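Local structure of fatty acid amide hydrolase (Candida albicans, 6KVR) at residues A312-G317 / M329-V334; T274-V279 / K548-E553. The protein probably hydrolyses fatty acid and other monocarboxylic acid amides to the free carboxylate and ammonium, as a member of the amidase signature family. All blocks are in the same frame, centred on the assembly; numbering follows the deposited sequence.

Contact 1 (A312-G317 / M329-V334); sequences AYINEG and MPWRDV
Two first torsions set up the meeting of N315 with W331: the asparagine CG lies anti to its own carbonyl carbon (chi1 -72°), which swings the amide off the helix toward residues 329-334, while W331 has CG anti to the backbone N (chi1 -179°), carrying the indole away from the polar pairing and leaving its peptide groups to the asparagine. The amide then grips the tryptophan backbone at both ends. W331 N donates to N315 OD1 at 3.0 Å, tilted from the carbonyl plane; in return N315 ND2 gives a straighter bond to W331 O at 3.1 Å, with an N-H...O angle of 166°, in the carbonyl plane and on a lone pair. With an atom held at each end, the flip of the amide is defined and its rotation is fixed. W331 CB sits across the two polar atoms, 3.7 Å from N315 OD1.

Beside this pair, one residue earlier on the helix, I314 supplies the apolar half. I314 CG2 rests against the backbone, 3.7 Å from M329 O and 3.8 Å from W331 N, whereas I314 CD1, at the end of the other branch, approaches W331 CE3 obliquely at 4.0 Å. The two side chains cross at about a right angle. Farther along, the indole touches L556 of helix 552-565, and W331 NE1 is hydrogen-bonded to E307 on helix 303-317.

This contact lies away from the predicted active site. Paired side-chain-to-backbone hydrogen bonds, from one asparagine amide to the N and O of a single residue, fasten the extended loop leading on to strand 343-346 of the amidase fold to the C-terminal part of helix 303-317.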
loop_
_atom_site.group_PDB
_atom_site.type_symbol
_atom_site.label_atom_id
_atom_site.label_comp_id
_atom_site.label_asym_id
_atom_site.label_seq_id
_atom_site.Cartn_x
_atom_site.Cartn_y
_atom_site.Cartn_z
ATOM N N ALA A 312 -13.806 -8.163 14.569
ATOM C CA ALA A 312 -12.973 -8.772 15.604
ATOM C C ALA A 312 -11.507 -8.817 15.177
ATOM O O ALA A 312 -10.609 -8.453 15.951
ATOM C CB ALA A 312 -13.481 -10.177 15.930
ATOM N N TYR A 313 -11.248 -9.274 13.946
ATOM C CA TYR A 313 -9.878 -9.417 13.465
ATOM C C TYR A 313 -9.127 -8.098 13.569
ATOM O O TYR A 313 -8.036 -8.040 14.137
ATOM C CB TYR A 313 -9.877 -9.920 12.016
ATOM C CG TYR A 313 -8.497 -10.205 11.430
ATOM C CD1 TYR A 313 -7.691 -9.173 10.938
ATOM C CD2 TYR A 313 -8.003 -11.506 11.364
ATOM C CE1 TYR A 313 -6.448 -9.430 10.397
ATOM C CE2 TYR A 313 -6.760 -11.771 10.835
ATOM C CZ TYR A 313 -5.984 -10.728 10.350
ATOM O OH TYR A 313 -4.745 -10.996 9.810
ATOM N N ILE A 314 -9.713 -7.022 13.042
ATOM C CA ILE A 314 -9.003 -5.756 12.936
ATOM C C ILE A 314 -8.965 -5.034 14.280
ATOM O O ILE A 314 -7.888 -4.676 14.773
ATOM C CB ILE A 314 -9.650 -4.890 11.842
ATOM C CG1 ILE A 314 -9.388 -5.492 10.460
ATOM C CG2 ILE A 314 -9.191 -3.423 11.958
ATOM C CD1 ILE A 314 -10.312 -4.961 9.372
ATOM N N ASN A 315 -10.133 -4.811 14.897
ATOM C CA ASN A 315 -10.187 -3.950 16.075
ATOM C C ASN A 315 -9.650 -4.645 17.322
ATOM O O ASN A 315 -9.111 -3.978 18.208
ATOM C CB ASN A 315 -11.621 -3.446 16.301
ATOM C CG ASN A 315 -12.046 -2.412 15.269
ATOM O OD1 ASN A 315 -11.219 -1.889 14.508
ATOM N ND2 ASN A 315 -13.341 -2.102 15.240
ATOM N N GLU A 316 -9.742 -5.967 17.395
ATOM C CA GLU A 316 -9.209 -6.715 18.527
ATOM C C GLU A 316 -7.940 -7.499 18.218
ATOM O O GLU A 316 -7.094 -7.653 19.101
ATOM C CB GLU A 316 -10.267 -7.687 19.056
ATOM C CG GLU A 316 -11.570 -6.997 19.415
ATOM C CD GLU A 316 -12.164 -7.510 20.717
ATOM O OE1 GLU A 316 -11.412 -7.585 21.723
ATOM O OE2 GLU A 316 -13.374 -7.836 20.732
ATOM N N GLY A 317 -7.789 -8.027 17.002
ATOM C CA GLY A 317 -6.564 -8.732 16.669
ATOM C C GLY A 317 -5.387 -7.814 16.394
ATOM O O GLY A 317 -4.237 -8.222 16.580
HETATM N N MSE A 329 -6.100 0.864 10.232
HETATM C CA MSE A 329 -7.282 1.643 9.947
HETATM C C MSE A 329 -8.477 0.906 10.542
HETATM O O MSE A 329 -8.786 -0.233 10.170
HETATM C CB MSE A 329 -7.382 1.925 8.447
HETATM C CG MSE A 329 -8.011 0.917 7.518
HETATM SE SE MSE A 329 -8.918 1.939 6.102
HETATM C CE MSE A 329 -7.419 3.083 5.500
ATOM N N PRO A 330 -9.088 1.545 11.535
ATOM C CA PRO A 330 -10.138 0.883 12.321
ATOM C C PRO A 330 -11.282 0.411 11.445
ATOM O O PRO A 330 -11.616 1.034 10.437
ATOM C CB PRO A 330 -10.607 1.983 13.282
ATOM C CG PRO A 330 -9.433 2.955 13.353
ATOM C CD PRO A 330 -8.789 2.909 12.003
ATOM N N TRP A 331 -11.888 -0.709 11.846
ATOM C CA TRP A 331 -13.133 -1.161 11.237
ATOM C C TRP A 331 -14.255 -0.282 11.786
ATOM O O TRP A 331 -14.610 -0.382 12.966
ATOM C CB TRP A 331 -13.364 -2.641 11.540
ATOM C CG TRP A 331 -14.614 -3.190 10.929
ATOM C CD1 TRP A 331 -15.820 -3.364 11.548
ATOM C CD2 TRP A 331 -14.792 -3.629 9.569
ATOM N NE1 TRP A 331 -16.732 -3.887 10.661
ATOM C CE2 TRP A 331 -16.129 -4.054 9.440
ATOM C CE3 TRP A 331 -13.954 -3.691 8.447
ATOM C CZ2 TRP A 331 -16.648 -4.544 8.237
ATOM C CZ3 TRP A 331 -14.470 -4.174 7.249
ATOM C CH2 TRP A 331 -15.806 -4.595 7.156
ATOM N N ARG A 332 -14.794 0.594 10.937
ATOM C CA ARG A 332 -15.764 1.590 11.369
ATOM C C ARG A 332 -17.143 0.975 11.617
ATOM O O ARG A 332 -17.524 -0.036 11.022
ATOM C CB ARG A 332 -15.882 2.709 10.334
ATOM C CG ARG A 332 -14.716 3.702 10.372
ATOM C CD ARG A 332 -14.712 4.586 9.148
ATOM N NE ARG A 332 -14.587 3.819 7.912
ATOM C CZ ARG A 332 -15.581 3.617 7.058
ATOM N NH1 ARG A 332 -16.805 4.048 7.311
ATOM N NH2 ARG A 332 -15.338 2.968 5.920
ATOM N N ASP A 333 -17.899 1.623 12.495
ATOM C CA ASP A 333 -19.261 1.223 12.808
ATOM C C ASP A 333 -20.203 1.950 11.856
ATOM O O ASP A 333 -20.243 3.183 11.838
ATOM C CB ASP A 333 -19.589 1.546 14.260
ATOM C CG ASP A 333 -20.393 0.454 14.920
ATOM O OD1 ASP A 333 -21.439 0.046 14.369
ATOM O OD2 ASP A 333 -19.946 -0.025 15.984
ATOM N N VAL A 334 -20.933 1.187 11.052
ATOM C CA VAL A 334 -21.729 1.720 9.955
ATOM C C VAL A 334 -23.131 1.136 10.054
ATOM O O VAL A 334 -23.292 -0.061 10.312
ATOM C CB VAL A 334 -21.078 1.382 8.593
ATOM C CG1 VAL A 334 -22.101 1.421 7.470
ATOM C CG2 VAL A 334 -19.908 2.325 8.310
#

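Contact 2 (T274-V279 / K548-E553)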
loop_
_atom_site.group_PDB
_atom_site.type_symbol
_atom_site.label_atom_id
_atom_site.label_comp_id
_atom_site.label_asym_id
_atom_site.label_seq_id
_atom_site.Cartn_x
_atom_site.Cartn_y
_atom_site.Cartn_z
ATOM N N THR A 274 -6.914 -4.505 -0.118
ATOM C CA THR A 274 -5.618 -5.017 0.314
ATOM C C THR A 274 -5.149 -4.315 1.580
ATOM O O THR A 274 -5.498 -3.159 1.849
ATOM C CB THR A 274 -4.551 -4.852 -0.771
ATOM O OG1 THR A 274 -4.484 -3.476 -1.168
ATOM C CG2 THR A 274 -4.854 -5.734 -1.995
ATOM N N LYS A 275 -4.357 -5.046 2.364
ATOM C CA LYS A 275 -3.598 -4.557 3.511
ATOM C C LYS A 275 -4.457 -4.289 4.739
ATOM O O LYS A 275 -4.031 -3.584 5.640
ATOM C CB LYS A 275 -2.772 -3.319 3.149
ATOM C CG LYS A 275 -1.874 -3.547 1.922
ATOM C CD LYS A 275 -1.908 -2.355 0.968
ATOM C CE LYS A 275 -0.658 -1.450 1.116
ATOM N NZ LYS A 275 -0.824 -0.039 0.593
ATOM N N ARG A 276 -5.653 -4.861 4.821
ATOM C CA ARG A 276 -6.400 -4.843 6.067
ATOM C C ARG A 276 -6.235 -6.148 6.842
ATOM O O ARG A 276 -6.019 -6.127 8.058
ATOM C CB ARG A 276 -7.884 -4.570 5.780
ATOM C CG ARG A 276 -8.148 -3.283 5.016
ATOM C CD ARG A 276 -9.608 -2.819 5.123
ATOM N NE ARG A 276 -9.901 -2.135 6.379
ATOM C CZ ARG A 276 -10.995 -1.417 6.617
ATOM N NH1 ARG A 276 -11.904 -1.210 5.680
ATOM N NH2 ARG A 276 -11.185 -0.905 7.835
ATOM N N ILE A 277 -6.295 -7.282 6.146
ATOM C CA ILE A 277 -6.124 -8.604 6.729
ATOM C C ILE A 277 -4.749 -9.117 6.303
ATOM O O ILE A 277 -4.376 -8.990 5.132
ATOM C CB ILE A 277 -7.267 -9.549 6.288
ATOM C CG1 ILE A 277 -8.557 -9.202 7.044
ATOM C CG2 ILE A 277 -6.966 -10.977 6.614
ATOM C CD1 ILE A 277 -9.246 -7.980 6.573
ATOM N N SER A 278 -3.987 -9.666 7.248
ATOM C CA SER A 278 -2.641 -10.143 6.931
ATOM C C SER A 278 -2.638 -11.411 6.073
ATOM O O SER A 278 -3.424 -12.342 6.295
ATOM C CB SER A 278 -1.864 -10.422 8.213
ATOM O OG SER A 278 -0.556 -10.873 7.896
ATOM N N VAL A 279 -1.724 -11.454 5.096
ATOM C CA VAL A 279 -1.404 -12.680 4.369
ATOM C C VAL A 279 -0.038 -13.226 4.761
ATOM O O VAL A 279 0.437 -14.182 4.150
ATOM C CB VAL A 279 -1.486 -12.497 2.840
ATOM C CG1 VAL A 279 -2.899 -12.104 2.412
ATOM C CG2 VAL A 279 -0.475 -11.464 2.364
ATOM N N LYS A 548 -16.064 1.319 -3.240
ATOM C CA LYS A 548 -14.825 2.069 -3.375
ATOM C C LYS A 548 -13.770 1.546 -2.395
ATOM O O LYS A 548 -14.081 0.925 -1.373
ATOM C CB LYS A 548 -15.066 3.566 -3.147
ATOM C CG LYS A 548 -15.682 4.297 -4.339
ATOM C CD LYS A 548 -16.372 5.592 -3.915
ATOM C CE LYS A 548 -16.980 5.446 -2.526
ATOM N NZ LYS A 548 -17.881 6.582 -2.172
ATOM N N ARG A 549 -12.504 1.821 -2.716
ATOM C CA ARG A 549 -11.386 1.263 -1.957
ATOM C C ARG A 549 -11.435 1.697 -0.499
ATOM O O ARG A 549 -11.591 2.887 -0.199
ATOM C CB ARG A 549 -10.054 1.699 -2.582
ATOM C CG ARG A 549 -9.786 1.104 -3.944
ATOM C CD ARG A 549 -8.363 1.409 -4.383
ATOM N NE ARG A 549 -7.402 0.481 -3.799
ATOM C CZ ARG A 549 -6.175 0.822 -3.424
ATOM N NH1 ARG A 549 -5.733 2.066 -3.548
ATOM N NH2 ARG A 549 -5.366 -0.109 -2.923
ATOM N N TYR A 550 -11.290 0.722 0.398
ATOM C CA TYR A 550 -11.277 0.884 1.854
ATOM C C TYR A 550 -12.640 1.243 2.428
ATOM O O TYR A 550 -12.736 1.631 3.594
ATOM C CB TYR A 550 -10.206 1.889 2.303
ATOM C CG TYR A 550 -8.854 1.321 1.988
ATOM C CD1 TYR A 550 -8.321 0.292 2.761
ATOM C CD2 TYR A 550 -8.147 1.742 0.867
ATOM C CE1 TYR A 550 -7.101 -0.270 2.456
ATOM C CE2 TYR A 550 -6.923 1.183 0.547
ATOM C CZ TYR A 550 -6.408 0.178 1.341
ATOM O OH TYR A 550 -5.193 -0.381 1.011
ATOM N N PHE A 551 -13.701 1.092 1.642
ATOM C CA PHE A 551 -15.066 1.223 2.149
ATOM C C PHE A 551 -15.720 -0.142 2.341
ATOM O O PHE A 551 -16.916 -0.309 2.086
ATOM C CB PHE A 551 -15.890 2.107 1.218
ATOM C CG PHE A 551 -15.544 3.580 1.313
ATOM C CD1 PHE A 551 -14.344 4.065 0.791
ATOM C CD2 PHE A 551 -16.411 4.481 1.933
ATOM C CE1 PHE A 551 -14.017 5.423 0.875
ATOM C CE2 PHE A 551 -16.090 5.846 2.014
ATOM C CZ PHE A 551 -14.891 6.316 1.485
ATOM N N ASP A 552 -14.924 -1.134 2.773
ATOM C CA ASP A 552 -15.417 -2.488 3.047
ATOM C C ASP A 552 -16.629 -2.489 3.972
ATOM O O ASP A 552 -17.533 -3.326 3.829
ATOM C CB ASP A 552 -14.311 -3.333 3.692
ATOM C CG ASP A 552 -12.975 -3.215 2.977
ATOM O OD1 ASP A 552 -12.411 -2.103 2.862
ATOM O OD2 ASP A 552 -12.481 -4.263 2.546
ATOM N N GLU A 553 -16.624 -1.606 4.969
ATOM C CA GLU A 553 -17.697 -1.588 5.957
ATOM C C GLU A 553 -19.035 -1.298 5.293
ATOM O O GLU A 553 -20.028 -1.987 5.548
ATOM C CB GLU A 553 -17.383 -0.554 7.045
ATOM C CG GLU A 553 -16.148 -0.914 7.886
ATOM C CD GLU A 553 -14.857 -0.240 7.381
ATOM O OE1 GLU A 553 -14.695 -0.039 6.149
ATOM O OE2 GLU A 553 -14.000 0.104 8.228
#
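Charge pairing dominates where R276 reaches across to D552 and E553. Its chain bends at chi3 (80°), turning the guanidinium end-on to E553: R276 NH1 meets E553 OE1 at 3.1 Å, and R276 NH2 meets E553 OE2 at 3.0 Å. R276 NH1 also bonds to D552 OD1 at 3.0 Å, so one nitrogen serves two carboxylates. All three acceptors lie near the guanidinium plane, yet each oxygen is approached from above its own carboxylate plane; the D552 carboxylate stands 82° from the guanidinium. R332 adds a second positive charge at E553 OE1, which probably helps offset the two buried acids, while the T273 hydroxyl gives D552 OD1 a further hydrogen bond.

The neutral hydrogen bond belongs to Y550, whose hydroxyl donates to T274 O at 2.9 Å, tilted 34° from the carbonyl plane.

Van der Waals contact fills in between. The aliphatic part of R276 runs past the phenol in the opposite direction, with R276 CG at the ring edge, 4.1 Å from Y550 CE1. K275 CD lies 3.8 Å from Y550 OH. Within 548-553 the CE2 corner of Y550 rests 4.0 Å above the plane of the R549 guanidinium, over its centre, while D491 binds both R549 NH2 and T274 OG1. L327 of the second subunit packs on Y550.

The arrangement is a buried salt-bridge network at the N-terminal end of helix 552-565, directly after the type II turn K548-F551, tying that helix start to the loop that follows strand 268-271 of the central mixed sheet.

Contacts 1 and 2 lie side by side, their centres about 11 Å apart, and are joined by a salt bridge. R332 NH2 of the 329-334 loop pairs with E553 OE1 at 3.1 Å, so two arginines from different contacts meet on one glutamate. A second link is Y313 OH of helix 303-317, 3.0 Å from S278 N, a probable hydrogen bond. P330 O also packs 3.3 Å from R276 NH2. Contact 2 is the nearer to the predicted substrate site, the T274 side chain being about 8 Å from that of I254.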